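Local coordinates for 3-ketosteroid-delta4-5alpha-dehydrogenase (Rhodococcus jostii, PDB 4AT2), which probably introduces the delta4 double bond into 3-ketosteroids in steroid catabolism, using bound FAD, and binds 4-androstene-3,17-dione, at residues 299-304 and 466-471; 381-386 and 435-440. All coordinates share one frame; numbering follows the deposited sequence.

Contact 1 (299-304 and 466-471); sequences LGADLA and EPIPGL
The CD1 methyl of Ile468 presses against Ala301, and this one methyl makes most of the contact. It lies 3.8 Å from Ala301 CB and 3.9 Å from Ala301 N, and 4.1 Å from Leu299 CB, so the evidence for close packing converges on a single carbon. The reach follows from the torsions: with chi1 at -68°, CG1 is anti to the carbonyl carbon, and an extended chi2 sends CD1 straight on to the 299-301 backbone. The interaction is purely apolar. The nearest alpha carbons, Ala301 CA and Ile468 CA, are 7.5 Å apart, too far for strand pairing, and the two segments bury just 153 Å² between them.

The other end is looser. Leu299 CD1 meets Leu471 CD2 at 4.5 Å, a marginal van der Waals approach, and Leu299 itself is partly exposed. Beyond Ile468 the chain reaches solvent at Pro469 within a type II beta turn, which Leu471 N closes on Ile468 O at 3.1 Å; Gly470 takes the positive phi (83°) expected at its third position. On the partner segment, Gly300 (phi 92°) ends the preceding helix in a Schellman motif, with Leu299 and Ala301 on either side of it in sequence both touching Ile468 CD1.

Asp302 and Ala304 pack on Gln297 and Ala272 of the second subunit, respectively, so the contact adjoins the subunit interface. Within the chain, strand 459-461 bridges the two segments: Val460 is backbone-bonded to Ile468 and touches the side chains of Ala301 and Leu471, while Leu461 is backbone-bonded to Asp302. Ala296 of helix 291-297 packs on Ala301 and Leu471, and Leu228 of strand 223-230 lies against Leu299 and Leu471.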
loop_
_atom_site.group_PDB
_atom_site.type_symbol
_atom_site.label_atom_id
_atom_site.label_comp_id
_atom_site.label_asym_id
_atom_site.label_seq_id
_atom_site.Cartn_x
_atom_site.Cartn_y
_atom_site.Cartn_z
ATOM N N LEU A 299 5.152 -21.476 -6.208
ATOM C CA LEU A 299 6.539 -21.944 -6.343
ATOM C C LEU A 299 7.531 -21.155 -5.488
ATOM O O LEU A 299 8.744 -21.398 -5.560
ATOM C CB LEU A 299 6.999 -21.885 -7.809
ATOM C CG LEU A 299 6.190 -22.697 -8.823
ATOM C CD1 LEU A 299 6.913 -22.673 -10.165
ATOM C CD2 LEU A 299 5.990 -24.123 -8.372
ATOM N N GLY A 300 7.032 -20.220 -4.688
ATOM C CA GLY A 300 7.897 -19.336 -3.919
ATOM C C GLY A 300 8.252 -18.015 -4.599
ATOM O O GLY A 300 9.121 -17.292 -4.131
ATOM N N ALA A 301 7.577 -17.675 -5.693
ATOM C CA ALA A 301 7.847 -16.393 -6.345
ATOM C C ALA A 301 7.515 -15.221 -5.438
ATOM O O ALA A 301 6.531 -15.254 -4.694
ATOM C CB ALA A 301 7.073 -16.262 -7.656
ATOM N N ASP A 302 8.342 -14.190 -5.541
ATOM C CA ASP A 302 8.197 -12.982 -4.749
ATOM C C ASP A 302 7.273 -11.979 -5.451
ATOM O O ASP A 302 6.993 -12.112 -6.652
ATOM C CB ASP A 302 9.587 -12.381 -4.528
ATOM C CG ASP A 302 9.672 -11.505 -3.285
ATOM O OD1 ASP A 302 8.673 -11.393 -2.536
ATOM O OD2 ASP A 302 10.765 -10.923 -3.083
ATOM N N LEU A 303 6.800 -10.994 -4.682
ATOM C CA LEU A 303 5.872 -9.947 -5.158
ATOM C C LEU A 303 6.452 -8.597 -4.819
ATOM O O LEU A 303 7.282 -8.491 -3.919
ATOM C CB LEU A 303 4.533 -10.037 -4.406
ATOM C CG LEU A 303 3.726 -11.339 -4.415
ATOM C CD1 LEU A 303 2.432 -11.161 -3.629
ATOM C CD2 LEU A 303 3.446 -11.769 -5.855
ATOM N N ALA A 304 5.986 -7.556 -5.503
ATOM C CA ALA A 304 6.328 -6.195 -5.111
ATOM C C ALA A 304 5.173 -5.244 -5.393
ATOM O O ALA A 304 4.407 -5.437 -6.347
ATOM C CB ALA A 304 7.590 -5.728 -5.819
ATOM N N GLU A 466 16.812 -15.571 -6.164
ATOM C CA GLU A 466 17.272 -16.280 -7.361
ATOM C C GLU A 466 16.123 -16.496 -8.343
ATOM O O GLU A 466 14.976 -16.682 -7.923
ATOM C CB GLU A 466 17.901 -17.632 -7.000
ATOM C CG GLU A 466 19.125 -17.562 -6.090
ATOM C CD GLU A 466 20.264 -16.711 -6.645
ATOM O OE1 GLU A 466 20.490 -16.704 -7.882
ATOM O OE2 GLU A 466 20.940 -16.034 -5.832
ATOM N N PRO A 467 16.421 -16.474 -9.654
ATOM C CA PRO A 467 15.371 -16.803 -10.628
ATOM C C PRO A 467 14.805 -18.213 -10.435
ATOM O O PRO A 467 15.526 -19.138 -10.018
ATOM C CB PRO A 467 16.100 -16.708 -11.977
ATOM C CG PRO A 467 17.199 -15.724 -11.729
ATOM C CD PRO A 467 17.661 -16.028 -10.320
ATOM N N ILE A 468 13.518 -18.370 -10.726
ATOM C CA ILE A 468 12.920 -19.693 -10.760
ATOM C C ILE A 468 13.216 -20.239 -12.154
ATOM O O ILE A 468 12.772 -19.661 -13.149
ATOM C CB ILE A 468 11.390 -19.630 -10.514
ATOM C CG1 ILE A 468 11.105 -19.191 -9.067
ATOM C CG2 ILE A 468 10.739 -20.982 -10.821
ATOM C CD1 ILE A 468 9.644 -18.853 -8.785
ATOM N N PRO A 469 13.979 -21.345 -12.245
ATOM C CA PRO A 469 14.336 -21.848 -13.572
ATOM C C PRO A 469 13.121 -22.126 -14.457
ATOM O O PRO A 469 12.124 -22.682 -13.990
ATOM C CB PRO A 469 15.115 -23.140 -13.256
ATOM C CG PRO A 469 15.648 -22.918 -11.876
ATOM C CD PRO A 469 14.539 -22.183 -11.173
ATOM N N GLY A 470 13.205 -21.709 -15.721
ATOM C CA GLY A 470 12.151 -21.952 -16.694
ATOM C C GLY A 470 10.989 -20.973 -16.662
ATOM O O GLY A 470 10.074 -21.098 -17.480
ATOM N N LEU A 471 11.008 -20.021 -15.721
ATOM C CA LEU A 471 9.857 -19.132 -15.502
ATOM C C LEU A 471 10.165 -17.661 -15.729
ATOM O O LEU A 471 11.061 -17.089 -15.104
ATOM C CB LEU A 471 9.272 -19.328 -14.099
ATOM C CG LEU A 471 7.879 -18.709 -13.887
ATOM C CD1 LEU A 471 6.843 -19.318 -14.826
ATOM C CD2 LEU A 471 7.478 -18.868 -12.424
#

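Contact 2 (381-386 and 435-440); sequences PKWAAE and VAALDL
Lys382 and Trp383 both face Ala437, forming a classic beta bulge where antiparallel strands 383-385 and 435-439 pair. The evidence is one shared acceptor: Ala437 O receives Trp383 N nearly straight at 3.2 Å (172°) and Lys382 N on a more bent path at 3.0 Å. Past the bulge the register is regular, with Ala437 N bonded to Trp383 O and a reciprocal pair joining Ala385 and Val435. Ala384 and Ala436 make the non-hydrogen-bonded pair between them.

On the side of Trp383, the indole meets Ala437 through CE3, 3.9 Å from Ala437 CB, while its CZ3 and CH2 end reaches obliquely to Asp439. Lys382 CG covers one ring face, 3.7 Å above the plane, and the same lysine forms a salt bridge with Asp439. Beside Ala436, Pro381 CB packs on the alanine CB at 3.7 Å.

Further out, strand 356-360 bonds the far edge of 435-439, Leu391 and Asp394 of helix 388-394 touch the indole, and Tyr364 lies against Pro381 and Leu438. Arg441 NH2 makes a second salt bridge to Asp439 OD2. Residues 382-384 touch a crystal neighbour, a caution for their exposed parts. With the lysine chain bent at chi3 (-77°), Lys382 NZ meets Asp439 OD2 on its anti side, 2.8 Å away and 19° out of the carboxylate plane.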
loop_
_atom_site.group_PDB
_atom_site.type_symbol
_atom_site.label_atom_id
_atom_site.label_comp_id
_atom_site.label_asym_id
_atom_site.label_seq_id
_atom_site.Cartn_x
_atom_site.Cartn_y
_atom_site.Cartn_z
ATOM N N PRO A 381 -22.154 21.465 -13.962
ATOM C CA PRO A 381 -22.142 21.922 -12.574
ATOM C C PRO A 381 -23.388 21.459 -11.824
ATOM O O PRO A 381 -24.497 21.464 -12.391
ATOM C CB PRO A 381 -22.179 23.453 -12.704
ATOM C CG PRO A 381 -21.730 23.739 -14.097
ATOM C CD PRO A 381 -22.259 22.591 -14.902
ATOM N N LYS A 382 -23.213 21.077 -10.560
ATOM C CA LYS A 382 -24.352 20.773 -9.691
ATOM C C LYS A 382 -24.923 22.052 -9.082
ATOM O O LYS A 382 -26.151 22.224 -9.017
ATOM C CB LYS A 382 -23.959 19.789 -8.586
ATOM C CG LYS A 382 -25.102 19.502 -7.613
ATOM C CD LYS A 382 -24.833 18.307 -6.711
ATOM C CE LYS A 382 -25.035 16.988 -7.442
ATOM N NZ LYS A 382 -24.656 15.821 -6.594
ATOM N N TRP A 383 -24.039 22.939 -8.637
ATOM C CA TRP A 383 -24.462 24.205 -8.035
ATOM C C TRP A 383 -23.951 25.379 -8.806
ATOM O O TRP A 383 -22.868 25.338 -9.377
ATOM C CB TRP A 383 -23.959 24.339 -6.607
ATOM C CG TRP A 383 -24.293 23.209 -5.667
ATOM C CD1 TRP A 383 -25.434 23.058 -4.880
ATOM C CD2 TRP A 383 -23.449 22.055 -5.340
ATOM N NE1 TRP A 383 -25.358 21.915 -4.122
ATOM C CE2 TRP A 383 -24.196 21.264 -4.359
ATOM C CE3 TRP A 383 -22.195 21.606 -5.765
ATOM C CZ2 TRP A 383 -23.686 20.085 -3.821
ATOM C CZ3 TRP A 383 -21.696 20.414 -5.218
ATOM C CH2 TRP A 383 -22.427 19.672 -4.276
ATOM N N ALA A 384 -24.729 26.455 -8.820
ATOM C CA ALA A 384 -24.285 27.707 -9.412
ATOM C C ALA A 384 -24.868 28.866 -8.634
ATOM O O ALA A 384 -26.040 28.835 -8.233
ATOM C CB ALA A 384 -24.673 27.792 -10.880
ATOM N N ALA A 385 -24.051 29.893 -8.431
ATOM C CA ALA A 385 -24.437 31.024 -7.606
ATOM C C ALA A 385 -23.784 32.301 -8.097
ATOM O O ALA A 385 -22.800 32.263 -8.831
ATOM C CB ALA A 385 -24.055 30.765 -6.151
ATOM N N GLU A 386 -24.333 33.432 -7.667
ATOM C CA GLU A 386 -23.808 34.742 -8.029
ATOM C C GLU A 386 -22.526 35.056 -7.264
ATOM O O GLU A 386 -21.696 35.822 -7.747
ATOM C CB GLU A 386 -24.847 35.833 -7.741
ATOM C CG GLU A 386 -26.092 35.780 -8.620
ATOM C CD GLU A 386 -25.773 35.946 -10.095
ATOM O OE1 GLU A 386 -25.153 36.970 -10.467
ATOM O OE2 GLU A 386 -26.132 35.044 -10.890
ATOM N N VAL A 435 -20.357 31.914 -10.331
ATOM C CA VAL A 435 -19.426 30.837 -10.056
ATOM C C VAL A 435 -20.221 29.548 -9.904
ATOM O O VAL A 435 -21.359 29.566 -9.424
ATOM C CB VAL A 435 -18.537 31.188 -8.818
ATOM C CG1 VAL A 435 -19.373 31.432 -7.559
ATOM C CG2 VAL A 435 -17.421 30.168 -8.605
ATOM N N ALA A 436 -19.632 28.442 -10.342
ATOM C CA ALA A 436 -20.283 27.135 -10.294
ATOM C C ALA A 436 -19.395 26.119 -9.580
ATOM O O ALA A 436 -18.191 26.314 -9.457
ATOM C CB ALA A 436 -20.586 26.660 -11.702
ATOM N N ALA A 437 -20.000 25.036 -9.102
ATOM C CA ALA A 437 -19.228 23.926 -8.554
ATOM C C ALA A 437 -19.705 22.617 -9.152
ATOM O O ALA A 437 -20.910 22.335 -9.202
ATOM C CB ALA A 437 -19.315 23.888 -7.037
ATOM N N LEU A 438 -18.756 21.822 -9.623
ATOM C CA LEU A 438 -19.024 20.462 -10.066
ATOM C C LEU A 438 -18.806 19.535 -8.881
ATOM O O LEU A 438 -17.789 19.635 -8.195
ATOM C CB LEU A 438 -18.056 20.052 -11.182
ATOM C CG LEU A 438 -18.244 20.576 -12.609
ATOM C CD1 LEU A 438 -18.191 22.103 -12.681
ATOM C CD2 LEU A 438 -17.167 19.946 -13.499
ATOM N N ASP A 439 -19.759 18.630 -8.662
ATOM C CA ASP A 439 -19.631 17.599 -7.627
ATOM C C ASP A 439 -18.822 16.424 -8.171
ATOM O O ASP A 439 -19.310 15.647 -8.995
ATOM C CB ASP A 439 -21.023 17.128 -7.188
ATOM C CG ASP A 439 -20.985 16.221 -5.974
ATOM O OD1 ASP A 439 -19.883 15.806 -5.549
ATOM O OD2 ASP A 439 -22.081 15.915 -5.448
ATOM N N LEU A 440 -17.576 16.319 -7.717
ATOM C CA LEU A 440 -16.662 15.294 -8.207
ATOM C C LEU A 440 -16.290 14.337 -7.078
ATOM O O LEU A 440 -15.198 13.766 -7.059
ATOM C CB LEU A 440 -15.419 15.935 -8.844
ATOM C CG LEU A 440 -15.709 16.876 -10.017
ATOM C CD1 LEU A 440 -14.438 17.572 -10.500
ATOM C CD2 LEU A 440 -16.347 16.114 -11.159
#

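In the fold
Both segments of contact 2 fall between the two of contact 1 in sequence: the order is 299-304, 381-386, 435-440, 466-471. In space the contacts are remote, with centres 52 Å apart and nearest atoms about 27 Å apart, facing each other across the middle of the subunit. They share no sheet, although all four segments belong to the FAD-binding domain. Contact 2 pairs the outermost strand 383-385 of a four-stranded antiparallel sheet with its inner neighbour 435-439. Contact 1 includes the start of 471-473, an outermost strand of the five-stranded parallel sheet, and strand 303-304 of a three-stranded antiparallel sheet. The chain between 304 and 466 also carries steroid-pocket residues, among them Glu310, Tyr339, Thr374 and Phe447.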